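Local coordinates for protein peptide synthase (Silicibacter pomeroyi DSS-3, PDB 2QTP) that is of unknown function but may play a role in amino-acid metabolism, at residues L58-I72 / A160-S172. Sequence-based numbering, arbitrary orientation.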
ATOM      1  N   LEU A  58       8.247  -0.872  -6.685  1.00 70.38           N
ATOM      2  CA  LEU A  58       7.236  -1.443  -5.801  1.00 70.62           C
ATOM      3  C   LEU A  58       5.837  -1.095  -6.242  1.00 70.00           C
ATOM      4  O   LEU A  58       4.966  -1.950  -6.241  1.00 68.90           O
ATOM      5  CB  LEU A  58       7.430  -1.033  -4.347  1.00 71.68           C
ATOM      6  CG  LEU A  58       8.469  -1.818  -3.578  1.00 71.62           C
ATOM      7  CD1 LEU A  58       8.484  -1.232  -2.187  1.00 65.91           C
ATOM      8  CD2 LEU A  58       8.190  -3.304  -3.575  1.00 67.82           C
ATOM      9  N   GLY A  59       5.607   0.145  -6.633  1.00 70.06           N
ATOM     10  CA  GLY A  59       4.272   0.528  -7.079  1.00 69.74           C
ATOM     11  C   GLY A  59       3.783  -0.288  -8.252  1.00 70.82           C
ATOM     12  O   GLY A  59       2.617  -0.729  -8.313  1.00 69.44           O
ATOM     13  N   ALA A  60       4.683  -0.488  -9.208  1.00 70.19           N
ATOM     14  CA  ALA A  60       4.408  -1.311 -10.363  1.00 67.95           C
ATOM     15  C   ALA A  60       4.137  -2.753  -9.923  1.00 68.01           C
ATOM     16  O   ALA A  60       3.180  -3.369 -10.366  1.00 69.26           O
ATOM     17  CB  ALA A  60       5.596  -1.256 -11.337  1.00 67.00           C
ATOM     18  N   LEU A  61       4.994  -3.284  -9.062  1.00 66.83           N
ATOM     19  CA  LEU A  61       4.874  -4.651  -8.599  1.00 67.49           C
ATOM     20  C   LEU A  61       3.556  -4.889  -7.840  1.00 67.38           C
ATOM     21  O   LEU A  61       2.829  -5.845  -8.128  1.00 63.61           O
ATOM     22  CB  LEU A  61       6.063  -5.016  -7.692  1.00 70.21           C
ATOM     23  CG  LEU A  61       5.934  -6.358  -6.935  1.00 72.88           C
ATOM     24  CD1 LEU A  61       5.968  -7.539  -7.903  1.00 84.29           C
ATOM     25  CD2 LEU A  61       7.038  -6.483  -5.931  1.00 84.73           C
ATOM     26  N   LEU A  62       3.264  -4.012  -6.884  1.00 65.27           N
ATOM     27  CA  LEU A  62       2.078  -4.140  -6.046  1.00 65.10           C
ATOM     28  C   LEU A  62       0.805  -3.823  -6.828  1.00 65.91           C
ATOM     29  O   LEU A  62      -0.240  -4.474  -6.633  1.00 64.11           O
ATOM     30  CB  LEU A  62       2.208  -3.279  -4.781  1.00 64.54           C
ATOM     31  CG  LEU A  62       3.373  -3.572  -3.823  1.00 64.53           C
ATOM     32  CD1 LEU A  62       3.570  -2.487  -2.680  1.00 55.84           C
ATOM     33  CD2 LEU A  62       3.279  -4.992  -3.237  1.00 61.52           C
ATOM     34  N   GLY A  63       0.878  -2.861  -7.743  1.00 65.69           N
ATOM     35  CA  GLY A  63      -0.279  -2.578  -8.605  1.00 66.74           C
ATOM     36  C   GLY A  63      -0.665  -3.781  -9.478  1.00 66.77           C
ATOM     37  O   GLY A  63      -1.833  -4.058  -9.673  1.00 68.65           O
ATOM     38  N   GLU A  64       0.337  -4.483  -9.992  1.00 67.38           N
ATOM     39  CA  GLU A  64       0.151  -5.689 -10.787  1.00 68.07           C
ATOM     40  C   GLU A  64      -0.411  -6.824  -9.926  1.00 67.80           C
ATOM     41  O   GLU A  64      -1.270  -7.568 -10.396  1.00 66.31           O
ATOM     42  CB  GLU A  64       1.480  -6.120 -11.430  1.00 69.12           C
ATOM     43  CG  GLU A  64       1.478  -7.539 -12.077  1.00 75.96           C
ATOM     44  CD  GLU A  64       0.605  -7.647 -13.341  1.00 92.94           C
ATOM     45  OE1 GLU A  64       0.442  -6.625 -14.049  1.00100.70           O
ATOM     46  OE2 GLU A  64       0.095  -8.759 -13.644  1.00 97.55           O
ATOM     47  N   ARG A  65       0.070  -6.971  -8.691  1.00 65.06           N
ATOM     48  CA  ARG A  65      -0.476  -8.001  -7.796  1.00 66.14           C
ATOM     49  C   ARG A  65      -1.951  -7.751  -7.525  1.00 67.02           C
ATOM     50  O   ARG A  65      -2.751  -8.694  -7.502  1.00 65.89           O
ATOM     51  CB  ARG A  65       0.295  -8.100  -6.469  1.00 66.68           C
ATOM     52  CG  ARG A  65       1.759  -8.527  -6.609  1.00 74.33           C
ATOM     53  CD  ARG A  65       1.959  -9.913  -7.260  1.00 83.53           C
ATOM     54  NE  ARG A  65       1.340 -10.950  -6.441  1.00 89.00           N
ATOM     55  CZ  ARG A  65       1.955 -11.673  -5.498  1.00 91.51           C
ATOM     56  NH1 ARG A  65       3.262 -11.537  -5.245  1.00 84.90           N
ATOM     57  NH2 ARG A  65       1.236 -12.566  -4.812  1.00 88.98           N
ATOM     58  N   CYS A  66      -2.325  -6.484  -7.362  1.00 66.27           N
ATOM     59  CA  CYS A  66      -3.738  -6.114  -7.164  1.00 66.89           C
ATOM     60  C   CYS A  66      -4.637  -6.564  -8.301  1.00 67.03           C
ATOM     61  O   CYS A  66      -5.662  -7.200  -8.066  1.00 69.27           O
ATOM     62  CB  CYS A  66      -3.890  -4.604  -6.976  1.00 67.58           C
ATOM     63  SG  CYS A  66      -3.547  -4.037  -5.335  1.00 70.26           S
ATOM     64  N   VAL A  67      -4.266  -6.223  -9.534  1.00 68.65           N
ATOM     65  CA  VAL A  67      -5.062  -6.590 -10.711  1.00 67.90           C
ATOM     66  C   VAL A  67      -5.058  -8.108 -10.947  1.00 68.27           C
ATOM     67  O   VAL A  67      -6.075  -8.665 -11.310  1.00 68.65           O
ATOM     68  CB  VAL A  67      -4.662  -5.773 -11.996  1.00 68.30           C
ATOM     69  CG1 VAL A  67      -4.817  -4.277 -11.726  1.00 60.10           C
ATOM     70  CG2 VAL A  67      -3.236  -6.088 -12.462  1.00 69.21           C
ATOM     71  N   GLN A  68      -3.933  -8.774 -10.732  1.00 69.59           N
ATOM     72  CA  GLN A  68      -3.907 -10.227 -10.791  1.00 71.58           C
ATOM     73  C   GLN A  68      -4.829 -10.849  -9.751  1.00 70.71           C
ATOM     74  O   GLN A  68      -5.505 -11.808 -10.051  1.00 70.54           O
ATOM     75  CB  GLN A  68      -2.504 -10.782 -10.596  1.00 73.66           C
ATOM     76  CG  GLN A  68      -1.620 -10.630 -11.813  1.00 85.22           C
ATOM     77  CD  GLN A  68      -0.174 -11.048 -11.544  1.00 97.24           C
ATOM     78  OE1 GLN A  68       0.349 -10.895 -10.431  1.00101.65           O
ATOM     79  NE2 GLN A  68       0.483 -11.564 -12.576  1.00103.54           N
ATOM     80  N   ALA A  69      -4.869 -10.305  -8.539  1.00 68.24           N
ATOM     81  CA  ALA A  69      -5.745 -10.824  -7.491  1.00 66.55           C
ATOM     82  C   ALA A  69      -7.227 -10.690  -7.840  1.00 65.58           C
ATOM     83  O   ALA A  69      -8.029 -11.535  -7.488  1.00 66.58           O
ATOM     84  CB  ALA A  69      -5.460 -10.111  -6.161  1.00 64.41           C
ATOM     85  N   LEU A  70      -7.585  -9.598  -8.487  1.00 65.16           N
ATOM     86  CA  LEU A  70      -8.955  -9.315  -8.851  1.00 67.09           C
ATOM     87  C   LEU A  70      -9.277  -9.895 -10.216  1.00 70.42           C
ATOM     88  O   LEU A  70     -10.404  -9.822 -10.669  1.00 71.29           O
ATOM     89  CB  LEU A  70      -9.184  -7.805  -8.918  1.00 66.52           C
ATOM     90  CG  LEU A  70      -9.191  -7.002  -7.628  1.00 64.62           C
ATOM     91  CD1 LEU A  70      -8.996  -5.498  -7.962  1.00 66.99           C
ATOM     92  CD2 LEU A  70     -10.454  -7.280  -6.819  1.00 64.79           C
ATOM     93  N   GLY A  71      -8.276 -10.444 -10.883  1.00 72.95           N
ATOM     94  CA  GLY A  71      -8.462 -11.006 -12.209  1.00 73.43           C
ATOM     95  C   GLY A  71      -9.033  -9.998 -13.178  1.00 73.66           C
ATOM     96  O   GLY A  71      -9.933 -10.326 -13.943  1.00 74.69           O
ATOM     97  N   ILE A  72      -8.538  -8.763 -13.147  1.00 73.40           N
ATOM     98  CA  ILE A  72      -9.028  -7.770 -14.092  1.00 72.95           C
ATOM     99  C   ILE A  72      -7.869  -7.178 -14.860  1.00 74.01           C
ATOM    100  O   ILE A  72      -6.707  -7.395 -14.515  1.00 72.95           O
ATOM    101  CB  ILE A  72      -9.848  -6.633 -13.409  1.00 72.40           C
ATOM    102  CG1 ILE A  72      -8.974  -5.787 -12.473  1.00 71.25           C
ATOM    103  CG2 ILE A  72     -11.026  -7.204 -12.646  1.00 72.44           C
ATOM    104  CD1 ILE A  72      -9.722  -4.623 -11.861  1.00 72.78           C
ATOM    105  N   ALA A 160      11.367  -1.890  13.230  1.00 62.85           N
ATOM    106  CA  ALA A 160      11.966  -0.557  13.350  1.00 64.24           C
ATOM    107  C   ALA A 160      12.810  -0.112  12.140  1.00 61.99           C
ATOM    108  O   ALA A 160      12.817   1.077  11.766  1.00 64.11           O
ATOM    109  CB  ALA A 160      12.773  -0.483  14.698  1.00 61.36           C
ATOM    110  N   ASN A 161      13.485  -1.061  11.499  1.00 62.77           N
ATOM    111  CA  ASN A 161      14.318  -0.757  10.334  1.00 65.33           C
ATOM    112  C   ASN A 161      13.659  -1.049   8.987  1.00 64.59           C
ATOM    113  O   ASN A 161      14.357  -1.202   7.994  1.00 64.69           O
ATOM    114  CB  ASN A 161      15.650  -1.520  10.412  1.00 63.81           C
ATOM    115  CG  ASN A 161      15.485  -3.075  10.232  1.00 76.57           C
ATOM    116  OD1 ASN A 161      14.421  -3.667  10.521  1.00 77.53           O
ATOM    117  ND2 ASN A 161      16.561  -3.724   9.778  1.00 74.12           N
ATOM    118  N   GLU A 162      12.322  -1.098   8.950  1.00 65.52           N
ATOM    119  CA  GLU A 162      11.591  -1.418   7.737  1.00 64.65           C
ATOM    120  C   GLU A 162      10.616  -0.335   7.303  1.00 64.97           C
ATOM    121  O   GLU A 162      10.340   0.607   8.051  1.00 62.68           O
ATOM    122  CB  GLU A 162      10.807  -2.717   7.946  1.00 64.20           C
ATOM    123  CG  GLU A 162      11.679  -3.934   8.283  1.00 62.77           C
ATOM    124  CD  GLU A 162      10.888  -5.234   8.418  1.00 65.10           C
ATOM    125  OE1 GLU A 162       9.754  -5.236   8.979  1.00 63.82           O
ATOM    126  OE2 GLU A 162      11.404  -6.257   7.938  1.00 63.58           O
ATOM    127  N   ILE A 163      10.086  -0.525   6.091  1.00 65.20           N
ATOM    128  CA  ILE A 163       8.935   0.235   5.543  1.00 66.43           C
ATOM    129  C   ILE A 163       7.890  -0.769   4.992  1.00 67.40           C
ATOM    130  O   ILE A 163       8.263  -1.755   4.337  1.00 67.33           O
ATOM    131  CB  ILE A 163       9.317   1.230   4.422  1.00 65.41           C
ATOM    132  CG1 ILE A 163      10.436   2.158   4.860  1.00 73.69           C
ATOM    133  CG2 ILE A 163       8.131   2.119   4.003  1.00 64.12           C
ATOM    134  CD1 ILE A 163      10.831   3.183   3.807  1.00 63.52           C
HETATM  135  N   MSE A 164       6.607  -0.547   5.332  1.00 66.80           N
HETATM  136  CA  MSE A 164       5.491  -1.347   4.828  1.00 64.78           C
HETATM  137  C   MSE A 164       4.776  -0.448   3.810  1.00 65.41           C
HETATM  138  O   MSE A 164       4.282   0.625   4.145  1.00 64.28           O
HETATM  139  CB  MSE A 164       4.557  -1.783   5.971  1.00 68.39           C
HETATM  140  CG  MSE A 164       3.532  -2.771   5.575  1.00 65.84           C
HETATM  141 SE   MSE A 164       2.398  -3.436   6.931  0.75 63.87          SE
HETATM  142  CE  MSE A 164       1.300  -1.817   7.304  1.00 63.06           C
ATOM    143  N   VAL A 165       4.797  -0.855   2.553  1.00 65.09           N
ATOM    144  CA  VAL A 165       4.229  -0.066   1.457  1.00 65.77           C
ATOM    145  C   VAL A 165       3.003  -0.812   0.893  1.00 64.27           C
ATOM    146  O   VAL A 165       3.070  -1.992   0.706  1.00 63.83           O
ATOM    147  CB  VAL A 165       5.298   0.073   0.346  1.00 67.23           C
ATOM    148  CG1 VAL A 165       4.800   1.000  -0.771  1.00 66.45           C
ATOM    149  CG2 VAL A 165       6.643   0.543   0.970  1.00 63.23           C
ATOM    150  N   ALA A 166       1.927  -0.102   0.592  1.00 64.32           N
ATOM    151  CA  ALA A 166       0.696  -0.670   0.090  1.00 63.35           C
ATOM    152  C   ALA A 166       0.145   0.074  -1.130  1.00 62.86           C
ATOM    153  O   ALA A 166       0.223   1.304  -1.225  1.00 63.21           O
ATOM    154  CB  ALA A 166      -0.384  -0.688   1.221  1.00 61.59           C
ATOM    155  N   VAL A 167      -0.409  -0.702  -2.068  1.00 64.06           N
ATOM    156  CA  VAL A 167      -1.177  -0.190  -3.211  1.00 59.95           C
ATOM    157  C   VAL A 167      -2.543  -0.899  -3.213  1.00 63.88           C
ATOM    158  O   VAL A 167      -2.621  -2.131  -3.047  1.00 60.92           O
ATOM    159  CB  VAL A 167      -0.435  -0.439  -4.536  1.00 64.82           C
ATOM    160  CG1 VAL A 167      -1.339  -0.146  -5.731  1.00 58.31           C
ATOM    161  CG2 VAL A 167       0.919   0.382  -4.576  1.00 56.06           C
ATOM    162  N   ALA A 168      -3.616  -0.130  -3.384  1.00 61.70           N
ATOM    163  CA  ALA A 168      -4.974  -0.666  -3.394  1.00 60.42           C
ATOM    164  C   ALA A 168      -5.678  -0.250  -4.680  1.00 62.88           C
ATOM    165  O   ALA A 168      -5.361   0.797  -5.251  1.00 61.18           O
ATOM    166  CB  ALA A 168      -5.749  -0.155  -2.191  1.00 59.72           C
ATOM    167  N   VAL A 169      -6.616  -1.091  -5.112  1.00 61.90           N
ATOM    168  CA  VAL A 169      -7.439  -0.908  -6.294  1.00 64.48           C
ATOM    169  C   VAL A 169      -8.832  -1.462  -5.954  1.00 64.76           C
ATOM    170  O   VAL A 169      -8.948  -2.409  -5.172  1.00 65.36           O
ATOM    171  CB  VAL A 169      -6.843  -1.684  -7.521  1.00 65.35           C
ATOM    172  CG1 VAL A 169      -7.645  -1.409  -8.775  1.00 69.34           C
ATOM    173  CG2 VAL A 169      -5.373  -1.289  -7.765  1.00 66.11           C
ATOM    174  N   THR A 170      -9.884  -0.848  -6.490  1.00 64.26           N
ATOM    175  CA  THR A 170     -11.227  -1.358  -6.317  1.00 65.36           C
ATOM    176  C   THR A 170     -11.790  -1.687  -7.678  1.00 66.22           C
ATOM    177  O   THR A 170     -11.363  -1.141  -8.687  1.00 63.04           O
ATOM    178  CB  THR A 170     -12.225  -0.391  -5.626  1.00 64.43           C
ATOM    179  OG1 THR A 170     -12.462   0.728  -6.467  1.00 69.35           O
ATOM    180  CG2 THR A 170     -11.737   0.075  -4.282  1.00 61.25           C
ATOM    181  N   ASP A 171     -12.726  -2.622  -7.683  1.00 67.86           N
ATOM    182  CA  ASP A 171     -13.409  -3.020  -8.895  1.00 74.11           C
ATOM    183  C   ASP A 171     -14.902  -3.145  -8.673  1.00 76.84           C
ATOM    184  O   ASP A 171     -15.360  -3.811  -7.736  1.00 75.12           O
ATOM    185  CB  ASP A 171     -12.872  -4.364  -9.362  1.00 74.35           C
ATOM    186  CG  ASP A 171     -13.594  -4.880 -10.568  1.00 77.89           C
ATOM    187  OD1 ASP A 171     -13.983  -4.068 -11.435  1.00 85.88           O
ATOM    188  OD2 ASP A 171     -13.762  -6.107 -10.658  1.00 82.01           O
ATOM    189  N   SER A 172     -15.659  -2.489  -9.540  1.00 83.69           N
ATOM    190  CA  SER A 172     -17.121  -2.694  -9.637  1.00 87.29           C
ATOM    191  C   SER A 172     -17.916  -1.731  -8.755  1.00 89.66           C
ATOM    192  O   SER A 172     -19.111  -1.526  -8.991  1.00 90.03           O
ATOM    193  CB  SER A 172     -17.505  -4.160  -9.321  1.00 87.85           C
ATOM    194  OG  SER A 172     -18.827  -4.446  -9.706  1.00 83.27           O
TER
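L58, L62, C66 and L70 of helix 49-70 pack against V165, V167 and V169 in a buried helix-on-sheet contact. The helix lies over one face of the mixed sheet, with strand 162-171 beneath it. The axes of 58-70 and 162-171 approach to 7.7 Å, and their N-to-C directions differ by 39°. Alternate strand residues face the helix, while A166 and A168 point away from it and touch V133 and L135 of strand 131-135. V167 sits at the centre. Its CG2 meets L62 CB at 3.9 Å. Its CG1, anti to the backbone N (chi1 170°), reaches G63 CA, also at 3.9 Å; the valine lies against the side-chain-free backbone of G59 and G63. One helical turn after L62, C66 CB touches V169 CG2 at 3.7 Å, and C66 SG lies 3.1 Å from V167 O. After the Schellman motif at G71, the side chains of I72 and D171 meet from opposite directions. I72 CG2 is 3.6 Å from D171 OD2. An alanine at I72 would probably leave the D171 side chain less covered and open a gap beside it. The contact is thus mainly apolar; its charged end, D171, is paired with R28 of strand 21-37.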